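EH1AB1 (Metagenome, PDB 6I8F) hydrolyses esters and probably works as a serine hydrolase of the alpha/beta hydrolase fold. Local coordinates at residues M53-E58 with I110-S115. Sequence-based numbering, arbitrary orientation.
Sequences MSEDGE and IETHDS
Glu58, the last residue of a type I turn that starts at Glu55, reaches the start of helix 114-124 in this alpha/beta hydrolase fold. The polar contact rests on its carboxylate. Ser115 N donates to Glu58 OE1 at 2.9 Å, from the syn side but 30° out of the carboxylate plane. Glu58 OE2 bonds to Thr116 OG1, one residue further on. The carboxylate therefore sits at the N-terminal end of the helix, where the helix dipole would probably favour its negative charge. The chain gets there by running extended beyond CG (chi2 -160°). Thr112 O sits over the face of this carboxylate, 3.0 Å from Glu58 CD, a close approach and not a bond. With an alanine at Glu58, Ser115 N and Thr116 OG1 are likely to lose their carboxylate partner, and a gap would probably open beside Thr112 O.

Apolar packing is lighter. Ser54 CB meets Thr112 CG2 at 3.8 Å, while Ser54 OG turns back to Val50 O. Glu58 CB rests on Ser115 CB, and Ser115 OG bonds to Ala59 O.

Glu55 makes a separate contact, its OE2 touching Glu111 CB at 3.5 Å. The two like-charged carboxylates are near each other, but their charged atoms do not touch. Glu111 OE2 is paired with Arg82.

His113 is the N-cap residue. Its ring lies near a probable Ser-His-Asp triad (Ser175, His300, Asp270), and its NE2 bonds to Asp174 OD2. At the other nitrogen, ND1 donates to Thr112 OG1 at 2.8 Å, with the oxygen only 2° out of the ring plane.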
loop_
_atom_site.group_PDB
_atom_site.type_symbol
_atom_site.label_atom_id
_atom_site.label_comp_id
_atom_site.label_asym_id
_atom_site.label_seq_id
_atom_site.Cartn_x
_atom_site.Cartn_y
_atom_site.Cartn_z
ATOM N N MET A 53 6.618 -24.013 -18.009
ATOM C CA MET A 53 6.709 -24.119 -16.564
ATOM C C MET A 53 6.071 -22.891 -15.898
ATOM O O MET A 53 5.390 -23.031 -14.901
ATOM C CB MET A 53 8.165 -24.232 -16.115
ATOM C CG MET A 53 8.832 -25.509 -16.570
ATOM S SD MET A 53 10.585 -25.479 -16.134
ATOM C CE MET A 53 10.472 -25.854 -14.387
ATOM N N SER A 54 6.311 -21.697 -16.460
ATOM C CA SER A 54 5.739 -20.463 -15.948
ATOM C C SER A 54 4.214 -20.486 -16.099
ATOM O O SER A 54 3.519 -20.212 -15.143
ATOM C CB SER A 54 6.337 -19.253 -16.592
ATOM O OG SER A 54 7.719 -19.195 -16.299
ATOM N N GLU A 55 3.712 -20.861 -17.281
ATOM C CA GLU A 55 2.269 -21.011 -17.477
ATOM C C GLU A 55 1.660 -21.923 -16.407
ATOM O O GLU A 55 0.588 -21.625 -15.860
ATOM C CB GLU A 55 1.950 -21.628 -18.831
ATOM C CG GLU A 55 2.054 -20.656 -19.970
ATOM C CD GLU A 55 1.360 -21.135 -21.231
ATOM O OE1 GLU A 55 0.169 -21.565 -21.145
ATOM O OE2 GLU A 55 2.006 -21.068 -22.290
ATOM N N ASP A 56 2.326 -23.054 -16.149
ATOM C CA ASP A 56 1.803 -24.107 -15.281
ATOM C C ASP A 56 2.080 -23.781 -13.806
ATOM O O ASP A 56 1.661 -24.540 -12.937
ATOM C CB ASP A 56 2.372 -25.477 -15.673
ATOM C CG ASP A 56 1.572 -26.667 -15.150
ATOM O OD1 ASP A 56 0.314 -26.550 -15.028
ATOM O OD2 ASP A 56 2.210 -27.698 -14.834
ATOM N N GLY A 57 2.811 -22.684 -13.542
ATOM C CA GLY A 57 3.137 -22.219 -12.195
ATOM C C GLY A 57 2.203 -21.115 -11.696
ATOM O O GLY A 57 2.262 -20.739 -10.538
ATOM N N GLU A 58 1.378 -20.554 -12.585
ATOM C CA GLU A 58 0.322 -19.641 -12.192
ATOM C C GLU A 58 -0.841 -20.442 -11.605
ATOM O O GLU A 58 -1.071 -21.584 -11.996
ATOM C CB GLU A 58 -0.272 -18.890 -13.376
ATOM C CG GLU A 58 0.659 -17.918 -14.066
ATOM C CD GLU A 58 -0.117 -16.893 -14.867
ATOM O OE1 GLU A 58 -0.745 -17.297 -15.881
ATOM O OE2 GLU A 58 -0.168 -15.704 -14.425
ATOM N N ILE A 110 2.416 -13.243 -23.006
ATOM C CA ILE A 110 1.078 -12.997 -22.490
ATOM C C ILE A 110 0.576 -14.230 -21.706
ATOM O O ILE A 110 -0.083 -14.071 -20.664
ATOM C CB ILE A 110 0.140 -12.533 -23.620
ATOM C CG1 ILE A 110 0.563 -11.136 -24.097
ATOM C CG2 ILE A 110 -1.319 -12.562 -23.170
ATOM C CD1 ILE A 110 -0.221 -10.594 -25.278
ATOM N N GLU A 111 0.939 -15.446 -22.141
ATOM C CA GLU A 111 0.369 -16.649 -21.546
ATOM C C GLU A 111 0.962 -16.933 -20.159
ATOM O O GLU A 111 0.280 -17.508 -19.330
ATOM C CB GLU A 111 0.572 -17.883 -22.429
ATOM C CG GLU A 111 -0.094 -17.787 -23.779
ATOM C CD GLU A 111 -1.602 -17.598 -23.779
ATOM O OE1 GLU A 111 -2.269 -17.910 -22.769
ATOM O OE2 GLU A 111 -2.101 -17.132 -24.801
ATOM N N THR A 112 2.239 -16.599 -19.941
ATOM C CA THR A 112 2.936 -16.912 -18.675
ATOM C C THR A 112 2.339 -16.102 -17.512
ATOM O O THR A 112 2.499 -16.482 -16.354
ATOM C CB THR A 112 4.448 -16.682 -18.804
ATOM O OG1 THR A 112 4.684 -15.325 -19.189
ATOM C CG2 THR A 112 5.101 -17.601 -19.816
ATOM N N HIS A 113 1.674 -14.984 -17.823
ATOM C CA HIS A 113 1.147 -14.051 -16.814
ATOM C C HIS A 113 -0.370 -13.856 -16.968
ATOM O O HIS A 113 -0.933 -12.941 -16.393
ATOM C CB HIS A 113 1.898 -12.716 -16.921
ATOM C CG HIS A 113 3.305 -12.784 -16.414
ATOM N ND1 HIS A 113 4.290 -13.539 -17.049
ATOM C CD2 HIS A 113 3.888 -12.202 -15.341
ATOM C CE1 HIS A 113 5.423 -13.405 -16.383
ATOM N NE2 HIS A 113 5.201 -12.586 -15.324
ATOM N N ASP A 114 -1.024 -14.744 -17.721
ATOM C CA ASP A 114 -2.453 -14.647 -18.071
ATOM C C ASP A 114 -3.353 -14.733 -16.825
ATOM O O ASP A 114 -4.244 -13.902 -16.650
ATOM C CB ASP A 114 -2.817 -15.728 -19.090
ATOM C CG ASP A 114 -4.290 -15.739 -19.444
ATOM O OD1 ASP A 114 -4.702 -14.867 -20.232
ATOM O OD2 ASP A 114 -5.016 -16.600 -18.899
ATOM N N SER A 115 -3.138 -15.742 -15.974
ATOM C CA SER A 115 -3.947 -15.919 -14.752
ATOM C C SER A 115 -3.785 -14.713 -13.808
ATOM O O SER A 115 -4.755 -14.300 -13.141
ATOM C CB SER A 115 -3.615 -17.214 -14.031
ATOM O OG SER A 115 -3.983 -18.356 -14.812
#